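Local coordinates for metallo-beta-lactamase family protein (Thermus thermophilus, PDB 2ZO4) that is of unknown natural substrate but probably acts as a hydrolase through a two-zinc centre held in a metallo-beta-lactamase fold, at residues D74-S79 against R98-W103; H92-A97 against V165-G170; H171-A176 against A204-N209; P198-W203 against N209-F214. One frame throughout, in Å; residues are numbered along the deposited sequence.

Contact 1. Residues D74-S79 against R98-W103. With ZN (zinc ion), chain C.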
# COMPACT_ATOMS: atom_id res chain seq x y z
N ASP A 74 -2.77 -2.83 7.48
CA ASP A 74 -1.66 -2.35 8.31
C ASP A 74 -1.49 -0.82 8.34
O ASP A 74 -0.73 -0.30 9.16
CB ASP A 74 -0.34 -3.04 7.91
CG ASP A 74 -0.03 -2.93 6.42
OD1 ASP A 74 -0.96 -3.03 5.58
OD2 ASP A 74 1.16 -2.76 6.08
N HIS A 75 -2.21 -0.11 7.47
CA HIS A 75 -2.14 1.35 7.41
C HIS A 75 -3.50 1.98 7.74
O HIS A 75 -3.57 3.08 8.30
CB HIS A 75 -1.68 1.80 6.01
CG HIS A 75 -0.33 1.26 5.62
ND1 HIS A 75 0.82 2.02 5.69
CD2 HIS A 75 0.04 0.05 5.16
CE1 HIS A 75 1.85 1.29 5.29
NE2 HIS A 75 1.40 0.09 4.97
N TYR A 76 -4.56 1.25 7.43
CA TYR A 76 -5.93 1.76 7.40
C TYR A 76 -6.77 1.23 8.56
O TYR A 76 -7.84 1.78 8.87
CB TYR A 76 -6.50 1.35 6.04
CG TYR A 76 -7.99 1.48 5.76
CD1 TYR A 76 -8.47 2.49 4.93
CD2 TYR A 76 -8.90 0.53 6.24
CE1 TYR A 76 -9.83 2.58 4.62
CE2 TYR A 76 -10.25 0.62 5.95
CZ TYR A 76 -10.71 1.64 5.14
OH TYR A 76 -12.06 1.71 4.85
N GLY A 77 -6.27 0.18 9.23
CA GLY A 77 -7.04 -0.58 10.21
C GLY A 77 -7.63 0.16 11.40
O GLY A 77 -8.74 -0.15 11.83
N LEU A 78 -6.90 1.13 11.95
CA LEU A 78 -7.41 1.90 13.08
C LEU A 78 -8.04 3.26 12.73
O LEU A 78 -8.46 4.00 13.62
CB LEU A 78 -6.34 2.07 14.17
CG LEU A 78 -6.01 0.85 15.04
CD1 LEU A 78 -4.95 1.21 16.08
CD2 LEU A 78 -7.25 0.29 15.73
N SER A 79 -8.11 3.58 11.44
CA SER A 79 -8.62 4.89 11.00
C SER A 79 -10.04 5.19 11.49
O SER A 79 -10.34 6.32 11.88
CB SER A 79 -8.52 5.04 9.48
OG SER A 79 -9.25 4.04 8.79
N ARG A 98 -12.90 1.57 -4.53
CA ARG A 98 -12.12 0.34 -4.67
C ARG A 98 -11.78 -0.30 -3.32
O ARG A 98 -12.64 -0.94 -2.71
CB ARG A 98 -10.88 0.59 -5.54
CG ARG A 98 -11.23 1.10 -6.94
CD ARG A 98 -9.99 1.38 -7.78
NE ARG A 98 -10.32 1.90 -9.10
CZ ARG A 98 -10.67 1.16 -10.15
NH1 ARG A 98 -10.77 -0.16 -10.05
NH2 ARG A 98 -10.93 1.75 -11.32
N GLY A 99 -10.55 -0.12 -2.85
CA GLY A 99 -10.10 -0.68 -1.57
C GLY A 99 -10.94 -0.26 -0.37
O GLY A 99 -11.20 -1.08 0.51
N HIS A 100 -11.34 1.01 -0.34
CA HIS A 100 -12.23 1.51 0.72
C HIS A 100 -13.59 0.81 0.70
O HIS A 100 -14.07 0.37 1.74
CB HIS A 100 -12.39 3.03 0.63
CG HIS A 100 -13.34 3.60 1.65
ND1 HIS A 100 -13.16 3.44 3.01
CD2 HIS A 100 -14.46 4.35 1.50
CE1 HIS A 100 -14.14 4.05 3.65
NE2 HIS A 100 -14.94 4.61 2.77
N ARG A 101 -14.19 0.71 -0.49
CA ARG A 101 -15.45 -0.03 -0.67
C ARG A 101 -15.33 -1.49 -0.25
O ARG A 101 -16.25 -2.05 0.36
CB ARG A 101 -15.94 0.06 -2.12
CG ARG A 101 -17.36 -0.47 -2.31
CD ARG A 101 -17.86 -0.33 -3.73
NE ARG A 101 -19.25 -0.76 -3.82
CZ ARG A 101 -19.84 -1.22 -4.92
NH1 ARG A 101 -19.17 -1.34 -6.05
NH2 ARG A 101 -21.12 -1.58 -4.88
N PHE A 102 -14.19 -2.10 -0.56
CA PHE A 102 -13.90 -3.48 -0.16
C PHE A 102 -14.10 -3.70 1.34
O PHE A 102 -14.67 -4.72 1.76
CB PHE A 102 -12.48 -3.87 -0.59
CG PHE A 102 -12.06 -5.25 -0.18
CD1 PHE A 102 -12.37 -6.35 -0.98
CD2 PHE A 102 -11.35 -5.46 1.00
CE1 PHE A 102 -11.99 -7.63 -0.60
CE2 PHE A 102 -10.96 -6.73 1.38
CZ PHE A 102 -11.28 -7.82 0.58
N TRP A 103 -13.64 -2.75 2.15
CA TRP A 103 -13.79 -2.83 3.61
C TRP A 103 -15.20 -2.46 4.08
O TRP A 103 -15.75 -3.12 4.95
CB TRP A 103 -12.75 -1.96 4.33
CG TRP A 103 -11.32 -2.37 4.09
CD1 TRP A 103 -10.32 -1.60 3.54
CD2 TRP A 103 -10.72 -3.64 4.38
NE1 TRP A 103 -9.15 -2.31 3.48
CE2 TRP A 103 -9.37 -3.56 3.99
CE3 TRP A 103 -11.20 -4.83 4.94
CZ2 TRP A 103 -8.48 -4.63 4.13
CZ3 TRP A 103 -10.32 -5.90 5.09
CH2 TRP A 103 -8.98 -5.79 4.68
ZN ZN C . 2.19 -1.69 4.30
O HOH W 1 0.81 -2.69 3.27
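Y76 reaches across to helix 99-104 and meets two side chains differently: H100 at the hydroxyl end and W103 alongside the ring. Its ring leaves the main chain with CG anti to the backbone N (chi1 168°), which extends the phenol toward the helix. There Y76 OH lies 2.8 Å from H100 ND1 in a hydrogen bond whose proton could belong to either partner. The bond is made at the edges of both rings, each partner lying near the plane of the other, while the two side chains run roughly perpendicular to one another. W103 runs past Y76 in the opposite direction. The tyrosine ring and the five-membered ring of the indole are tilted by only 28°, yet they are slid so far apart that they barely overlap, with centroids 4.6 Å apart. The closest touch, Y76 CE2 to W103 CD1 at 3.3 Å, is a tight oblique one. The indole is tied down separately, W103 NE1 bonding to the carbonyl O of H71. S79 OG stands over the centre of one face of the Y76 ring, 4.1 Å above its plane. In the carbonyl plane, S79 OG bonds to Y76 O at 2.7 Å; S79 N is a second donor. The residues just before Y76 are zinc ligands. D74 OD2 binds one zinc at 2.3 Å and H75 NE2 the same ion at 2.1 Å; H233, D190 and a water complete its shell. H70, H72, D74 and H75 spell the HxHxDH motif of the metallo-beta-lactamase superfamily, and Y76 joins its end to helix 99-104.

Contact 2. Residues H92-A97 against V165-G170; sequences HEEEFA and VLWTPG
Between the two beta-sheets of the metallo-beta-lactamase sandwich, H92 at the end of strand 88-92 stacks on W167 at the end of strand 161-167. It is an offset stack on the five-membered ring of the indole, with the planes nearly parallel at 8° and the centroids 3.9 Å apart. The CE1-NE2 side of the imidazole lies over the face of that ring: H92 CE1 stands 3.3 Å from W167 CD1, and H92 NE2 comes within 3.4 Å of W167 CG. Both side chains set out with CG anti to the backbone N, W167 at a chi1 of -179°, which carries each ring off its strand end toward the other. Each ring is also covered on its other side by a neighbour in sequence: E93 CG lies against the far face of the imidazole, P169 CD against that of the indole, so the stack is four layers deep. E94 adds a flank. Its CB approaches W167 NE1 to 4.0 Å. The chain then bends at chi2 (77°) and passes beside the six-membered ring, E94 CG 4.1 Å from W167 CZ2, before E94 OE2 forms salt bridges with R98 NE and R207 NH1. The indole N-H has its own acceptor, D173 O, a bond that limits rotation of the tryptophan and links it to the loop after H171. Around the pair, V165 and H92 rest on A176 at the start of strand 176-180, and E93 and F96 reach P149 of strand 148-150. The contact thus touches strands of both sheets and, through T168 and P169, helix 210-222.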
# COMPACT_ATOMS: atom_id res chain seq x y z
N HIS A 92 -6.90 9.12 -0.33
CA HIS A 92 -6.94 9.50 -1.75
C HIS A 92 -8.21 9.02 -2.45
O HIS A 92 -8.64 7.89 -2.25
CB HIS A 92 -5.71 9.03 -2.52
CG HIS A 92 -5.66 9.54 -3.92
ND1 HIS A 92 -6.25 8.88 -4.98
CD2 HIS A 92 -5.11 10.66 -4.44
CE1 HIS A 92 -6.07 9.57 -6.09
NE2 HIS A 92 -5.38 10.65 -5.79
N GLU A 93 -8.77 9.91 -3.27
CA GLU A 93 -10.07 9.70 -3.94
C GLU A 93 -10.23 8.35 -4.66
O GLU A 93 -11.30 7.76 -4.65
CB GLU A 93 -10.37 10.87 -4.90
CG GLU A 93 -9.31 11.10 -6.00
CD GLU A 93 -9.53 12.37 -6.83
OE1 GLU A 93 -10.64 12.93 -6.82
OE2 GLU A 93 -8.57 12.81 -7.50
N GLU A 94 -9.14 7.86 -5.26
CA GLU A 94 -9.16 6.63 -6.05
C GLU A 94 -9.35 5.35 -5.21
O GLU A 94 -9.67 4.29 -5.76
CB GLU A 94 -7.90 6.56 -6.93
CG GLU A 94 -7.82 5.38 -7.90
CD GLU A 94 -8.69 5.54 -9.15
OE1 GLU A 94 -9.38 6.56 -9.31
OE2 GLU A 94 -8.66 4.61 -9.98
N GLU A 95 -9.16 5.44 -3.90
CA GLU A 95 -9.42 4.32 -3.00
C GLU A 95 -10.91 4.12 -2.75
O GLU A 95 -11.35 3.01 -2.46
CB GLU A 95 -8.73 4.52 -1.64
CG GLU A 95 -7.20 4.53 -1.65
CD GLU A 95 -6.58 3.16 -1.91
OE1 GLU A 95 -6.73 2.64 -3.04
OE2 GLU A 95 -5.92 2.62 -1.00
N PHE A 96 -11.68 5.20 -2.86
CA PHE A 96 -13.07 5.24 -2.39
C PHE A 96 -13.99 4.18 -2.98
O PHE A 96 -14.71 3.51 -2.24
CB PHE A 96 -13.68 6.64 -2.57
CG PHE A 96 -13.33 7.61 -1.47
CD1 PHE A 96 -12.00 7.91 -1.17
CD2 PHE A 96 -14.34 8.24 -0.73
CE1 PHE A 96 -11.68 8.81 -0.15
CE2 PHE A 96 -14.02 9.13 0.29
CZ PHE A 96 -12.69 9.42 0.57
N ALA A 97 -13.96 4.02 -4.30
CA ALA A 97 -14.80 3.03 -4.98
C ALA A 97 -14.11 1.67 -5.08
O ALA A 97 -14.66 0.73 -5.64
CB ALA A 97 -15.22 3.53 -6.36
N VAL A 165 0.46 16.12 -1.55
CA VAL A 165 -0.12 14.81 -1.85
C VAL A 165 0.33 14.31 -3.22
O VAL A 165 0.08 14.96 -4.25
CB VAL A 165 -1.67 14.83 -1.74
CG1 VAL A 165 -2.27 13.44 -2.04
CG2 VAL A 165 -2.10 15.30 -0.36
N LEU A 166 1.00 13.17 -3.23
CA LEU A 166 1.46 12.56 -4.48
C LEU A 166 0.76 11.24 -4.72
O LEU A 166 1.05 10.25 -4.06
CB LEU A 166 2.98 12.34 -4.47
CG LEU A 166 3.92 13.47 -4.06
CD1 LEU A 166 5.34 12.93 -4.03
CD2 LEU A 166 3.83 14.67 -5.00
N TRP A 167 -0.19 11.25 -5.65
CA TRP A 167 -0.89 10.04 -6.06
C TRP A 167 0.12 9.12 -6.73
O TRP A 167 0.73 9.47 -7.75
CB TRP A 167 -2.05 10.37 -6.99
CG TRP A 167 -2.85 9.19 -7.46
CD1 TRP A 167 -3.21 8.08 -6.74
CD2 TRP A 167 -3.43 9.01 -8.77
NE1 TRP A 167 -3.96 7.22 -7.51
CE2 TRP A 167 -4.11 7.77 -8.76
CE3 TRP A 167 -3.43 9.77 -9.94
CZ2 TRP A 167 -4.79 7.27 -9.88
CZ3 TRP A 167 -4.10 9.28 -11.06
CH2 TRP A 167 -4.77 8.04 -11.02
N THR A 168 0.30 7.95 -6.13
CA THR A 168 1.28 6.97 -6.59
C THR A 168 0.62 5.58 -6.69
O THR A 168 0.89 4.70 -5.87
CB THR A 168 2.51 6.92 -5.66
OG1 THR A 168 2.09 7.14 -4.31
CG2 THR A 168 3.53 8.01 -6.06
N PRO A 169 -0.25 5.39 -7.71
CA PRO A 169 -0.97 4.13 -7.89
C PRO A 169 -0.04 2.98 -8.26
O PRO A 169 1.06 3.21 -8.77
CB PRO A 169 -1.93 4.44 -9.04
CG PRO A 169 -1.24 5.52 -9.81
CD PRO A 169 -0.58 6.36 -8.77
N GLY A 170 -0.48 1.75 -8.00
CA GLY A 170 0.32 0.56 -8.28
C GLY A 170 0.23 -0.43 -7.14
O GLY A 170 -0.41 -1.48 -7.25

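Contact 3. Residues H171-A176 against A204-N209; sequences HADGHA and AYTREN. With ZN (zinc ion), chain B.
Two loops rimming the zinc site of this metallo-beta-lactamase fold meet where D173 engages T206, R207 and Y205. The first loop carries the metal-binding histidine H171, whose NE2 binds a zinc at 2.1 Å beside H70, H72 and D190; D173 follows in a type I turn from A172 to H175. The carboxylate accepts from the main chain opposite, R207 N to D173 OD1 at 2.8 Å. That bond is almost straight, at 173°, although the donor stands well above the carboxylate plane. The same oxygen also touches carbon: T206 CG2 lies 3.3 Å from D173 OD1, with R207 CG beside it. The charged end of R207 goes elsewhere, its chain bending so that R207 NE makes a salt bridge to D213 OD2; its positive charge probably still favours the ionised carboxylate. At the edge of the Y205 ring, near its plane, D173 OD2 comes 3.6 Å from Y205 CD1, the carboxylate turned 81° to the ring. At the far end of the ring, Y205 OH bonds to H71 NE2 in the zinc-binding motif. A water completes the junction, giving a hydrogen to D173 OD2 at 3.1 Å and bonding at 2.8 Å to T206 OG1, which also hydrogen-bonds W203 N.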
# COMPACT_ATOMS: atom_id res chain seq x y z
N HIS A 171 0.89 -0.10 -6.02
CA HIS A 171 0.77 -0.88 -4.80
C HIS A 171 -0.68 -0.90 -4.30
O HIS A 171 -1.17 -1.92 -3.82
CB HIS A 171 1.71 -0.33 -3.73
CG HIS A 171 1.63 -1.07 -2.43
ND1 HIS A 171 2.20 -2.31 -2.25
CD2 HIS A 171 1.03 -0.76 -1.26
CE1 HIS A 171 1.97 -2.72 -1.02
NE2 HIS A 171 1.27 -1.80 -0.39
N ALA A 172 -1.34 0.25 -4.40
CA ALA A 172 -2.79 0.35 -4.21
C ALA A 172 -3.30 1.42 -5.16
O ALA A 172 -2.54 2.31 -5.56
CB ALA A 172 -3.13 0.70 -2.76
N ASP A 173 -4.57 1.33 -5.53
CA ASP A 173 -5.14 2.20 -6.57
C ASP A 173 -5.08 3.69 -6.21
O ASP A 173 -4.67 4.51 -7.03
CB ASP A 173 -6.57 1.76 -6.89
CG ASP A 173 -6.64 0.29 -7.29
OD1 ASP A 173 -6.08 -0.06 -8.34
OD2 ASP A 173 -7.24 -0.52 -6.54
N GLY A 174 -5.49 4.02 -4.99
CA GLY A 174 -5.42 5.40 -4.50
C GLY A 174 -4.31 5.56 -3.48
O GLY A 174 -4.47 6.24 -2.46
N HIS A 175 -3.17 4.93 -3.75
CA HIS A 175 -2.02 5.11 -2.88
C HIS A 175 -1.51 6.54 -3.01
O HIS A 175 -1.35 7.06 -4.12
CB HIS A 175 -0.92 4.10 -3.18
CG HIS A 175 0.22 4.16 -2.21
ND1 HIS A 175 1.24 5.09 -2.32
CD2 HIS A 175 0.49 3.43 -1.10
CE1 HIS A 175 2.09 4.92 -1.32
NE2 HIS A 175 1.66 3.93 -0.57
N ALA A 176 -1.27 7.16 -1.87
CA ALA A 176 -0.74 8.51 -1.84
C ALA A 176 0.50 8.56 -0.96
O ALA A 176 0.50 8.01 0.14
CB ALA A 176 -1.81 9.49 -1.33
N ALA A 204 -9.74 -7.95 -7.33
CA ALA A 204 -11.04 -7.74 -7.98
C ALA A 204 -11.42 -6.26 -8.14
O ALA A 204 -12.18 -5.90 -9.05
CB ALA A 204 -12.13 -8.50 -7.24
N TYR A 205 -10.89 -5.40 -7.27
CA TYR A 205 -11.24 -3.97 -7.27
C TYR A 205 -10.18 -3.07 -7.90
O TYR A 205 -10.36 -1.85 -7.97
CB TYR A 205 -11.53 -3.49 -5.84
CG TYR A 205 -10.42 -3.77 -4.84
CD1 TYR A 205 -9.29 -2.95 -4.76
CD2 TYR A 205 -10.52 -4.85 -3.96
CE1 TYR A 205 -8.27 -3.22 -3.84
CE2 TYR A 205 -9.50 -5.12 -3.03
CZ TYR A 205 -8.39 -4.30 -2.98
OH TYR A 205 -7.39 -4.56 -2.07
N THR A 206 -9.09 -3.67 -8.36
CA THR A 206 -7.92 -2.95 -8.86
C THR A 206 -8.17 -2.32 -10.24
O THR A 206 -8.97 -2.83 -11.03
CB THR A 206 -6.69 -3.91 -8.91
OG1 THR A 206 -6.49 -4.49 -7.61
CG2 THR A 206 -5.41 -3.17 -9.29
N ARG A 207 -7.49 -1.20 -10.51
CA ARG A 207 -7.37 -0.64 -11.87
C ARG A 207 -6.85 -1.69 -12.85
O ARG A 207 -6.31 -2.72 -12.43
CB ARG A 207 -6.44 0.58 -11.85
CG ARG A 207 -7.03 1.83 -11.17
CD ARG A 207 -5.94 2.75 -10.61
NE ARG A 207 -5.06 3.30 -11.64
CZ ARG A 207 -5.32 4.39 -12.37
NH1 ARG A 207 -6.45 5.07 -12.18
NH2 ARG A 207 -4.46 4.79 -13.29
N GLU A 208 -7.00 -1.43 -14.15
CA GLU A 208 -6.74 -2.43 -15.19
C GLU A 208 -5.32 -3.00 -15.25
O GLU A 208 -5.12 -4.22 -15.35
CB GLU A 208 -7.14 -1.88 -16.57
N ASN A 209 -4.32 -2.13 -15.18
CA ASN A 209 -2.92 -2.55 -15.31
C ASN A 209 -2.08 -2.02 -14.15
O ASN A 209 -1.31 -1.06 -14.32
CB ASN A 209 -2.37 -2.08 -16.67
CG ASN A 209 -1.14 -2.86 -17.12
OD1 ASN A 209 -0.52 -3.59 -16.35
ND2 ASN A 209 -0.76 -2.68 -18.38
ZN ZN B . 0.41 -1.81 1.51
O HOH W 2 -5.24 -2.78 -5.80
O HOH W 1 0.81 -2.69 3.27

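Contact 4. Residues P198-W203 against N209-F214; sequences PNVGLW and NPLKDF
The F214 ring meets P198 at its edge, near the ring plane: P198 CG stands 3.7 Å from F214 CZ, the two side chains crossing at about a right angle. V200 comes to the same ring obliquely, and the H251 ring of helix 240-261 meets F214 steeply inclined. V200 is the hub of the contact. Its CG2 lies anti to the backbone N, its CG1 falling between that N and the carbonyl carbon (chi1 59°), and both branches pack against the first turn of helix 210-222. One branch, V200 CG2, rests 3.7 Å from L211 CA and 3.9 Å from F214 CB; the other, V200 CG1, reaches L211 CD1 at 3.9 Å. Farther along the loop, L202 CD1 lies 4.0 Å from P210 CD, and G201 O lies beside the CB-CG edge of the same proline ring. No hydrogen bond crosses between the segments, and some backbone polar groups of the loop bond to other parts: N199 O accepts from H171 ND1, V200 N gives to E291 OE2. The loop is therefore probably held to the helix start by shape and the exclusion of water, whereas directional bonds tie its backbone to the zinc ligand H171 and to helix 286-301.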
# COMPACT_ATOMS: atom_id res chain seq x y z
N PRO A 198 7.57 -3.48 -2.65
CA PRO A 198 6.20 -3.53 -2.18
C PRO A 198 5.34 -4.31 -3.17
O PRO A 198 5.61 -4.30 -4.38
CB PRO A 198 5.78 -2.05 -2.15
CG PRO A 198 6.78 -1.33 -2.98
CD PRO A 198 8.04 -2.10 -2.87
N ASN A 199 4.33 -5.00 -2.65
CA ASN A 199 3.39 -5.75 -3.48
C ASN A 199 2.83 -4.89 -4.62
O ASN A 199 2.55 -3.71 -4.44
CB ASN A 199 2.24 -6.29 -2.62
CG ASN A 199 1.62 -7.56 -3.18
OD1 ASN A 199 2.27 -8.61 -3.24
ND2 ASN A 199 0.35 -7.48 -3.58
N VAL A 200 2.71 -5.48 -5.80
CA VAL A 200 1.89 -4.92 -6.86
C VAL A 200 0.90 -6.00 -7.26
O VAL A 200 1.17 -6.83 -8.13
CB VAL A 200 2.74 -4.36 -8.05
CG1 VAL A 200 3.61 -5.45 -8.68
CG2 VAL A 200 1.85 -3.70 -9.07
N GLY A 201 -0.25 -6.00 -6.59
CA GLY A 201 -1.23 -7.06 -6.77
C GLY A 201 -2.42 -6.68 -7.62
O GLY A 201 -2.88 -5.53 -7.58
N LEU A 202 -2.91 -7.64 -8.40
CA LEU A 202 -4.15 -7.47 -9.14
C LEU A 202 -5.27 -8.15 -8.36
O LEU A 202 -5.30 -9.38 -8.23
CB LEU A 202 -4.03 -8.05 -10.56
CG LEU A 202 -5.06 -7.58 -11.60
CD1 LEU A 202 -4.45 -7.56 -13.00
CD2 LEU A 202 -6.34 -8.41 -11.57
N TRP A 203 -6.17 -7.33 -7.83
CA TRP A 203 -7.33 -7.82 -7.07
C TRP A 203 -8.60 -7.51 -7.85
O TRP A 203 -8.55 -6.88 -8.92
CB TRP A 203 -7.37 -7.17 -5.68
CG TRP A 203 -6.05 -7.23 -4.95
CD1 TRP A 203 -5.09 -6.26 -4.91
CD2 TRP A 203 -5.54 -8.32 -4.16
NE1 TRP A 203 -4.02 -6.67 -4.15
CE2 TRP A 203 -4.27 -7.93 -3.68
CE3 TRP A 203 -6.04 -9.58 -3.82
CZ2 TRP A 203 -3.49 -8.77 -2.87
CZ3 TRP A 203 -5.26 -10.41 -3.01
CH2 TRP A 203 -4.00 -10.00 -2.55
N ASN A 209 -4.32 -2.13 -15.18
CA ASN A 209 -2.92 -2.55 -15.31
C ASN A 209 -2.08 -2.02 -14.15
O ASN A 209 -1.31 -1.06 -14.32
CB ASN A 209 -2.37 -2.08 -16.67
CG ASN A 209 -1.14 -2.86 -17.12
OD1 ASN A 209 -0.52 -3.59 -16.35
ND2 ASN A 209 -0.76 -2.68 -18.38
N PRO A 210 -2.23 -2.62 -12.95
CA PRO A 210 -1.57 -2.12 -11.74
C PRO A 210 -0.05 -2.00 -11.82
O PRO A 210 0.51 -1.05 -11.26
CB PRO A 210 -1.96 -3.14 -10.65
CG PRO A 210 -2.42 -4.34 -11.40
CD PRO A 210 -3.05 -3.81 -12.64
N LEU A 211 0.62 -2.93 -12.52
CA LEU A 211 2.08 -2.88 -12.66
C LEU A 211 2.54 -1.67 -13.49
O LEU A 211 3.56 -1.05 -13.18
CB LEU A 211 2.64 -4.18 -13.26
CG LEU A 211 4.18 -4.26 -13.41
CD1 LEU A 211 4.88 -4.05 -12.07
CD2 LEU A 211 4.62 -5.57 -14.04
N LYS A 212 1.77 -1.34 -14.53
CA LYS A 212 2.05 -0.16 -15.36
C LYS A 212 1.94 1.12 -14.53
O LYS A 212 2.78 2.01 -14.66
CB LYS A 212 1.10 -0.11 -16.57
CG LYS A 212 1.46 0.98 -17.59
CD LYS A 212 0.70 0.78 -18.90
CE LYS A 212 1.02 1.91 -19.88
NZ LYS A 212 0.35 1.69 -21.20
N ASP A 213 0.91 1.21 -13.69
CA ASP A 213 0.77 2.30 -12.71
C ASP A 213 1.97 2.37 -11.77
O ASP A 213 2.48 3.44 -11.49
CB ASP A 213 -0.49 2.10 -11.85
CG ASP A 213 -1.77 2.45 -12.58
OD1 ASP A 213 -1.76 3.30 -13.50
OD2 ASP A 213 -2.81 1.87 -12.20
N PHE A 214 2.38 1.20 -11.27
CA PHE A 214 3.45 1.10 -10.28
C PHE A 214 4.77 1.61 -10.84
O PHE A 214 5.49 2.34 -10.16
CB PHE A 214 3.61 -0.34 -9.78
CG PHE A 214 4.62 -0.48 -8.67
CD1 PHE A 214 4.30 -0.10 -7.37
CD2 PHE A 214 5.88 -1.02 -8.93
CE1 PHE A 214 5.24 -0.23 -6.33
CE2 PHE A 214 6.82 -1.16 -7.90
CZ PHE A 214 6.50 -0.76 -6.60

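Overall arrangement
The four contacts cluster near the two-zinc centre. Contact 1 holds ligands of one zinc and contact 3 a ligand of the other, and a single water bound to both metals belongs to the two contacts; R98 NH1 and Y205 O, 2.7 Å apart, probably add a hydrogen bond between them. P198 of contact 4 is about 7 Å from a zinc and H92 of contact 2 about 13 Å, side chain to ion. Contacts 3 and 4 are the nearest pair, centres about 7 Å apart: they share N209, and H171 N packs 3.7 Å from F214 CD1. E95 OE1 to G174 N, 2.7 Å, joins contacts 2 and 3. Contacts 1 and 4 do not touch; contacts 2 and 3 bridge them.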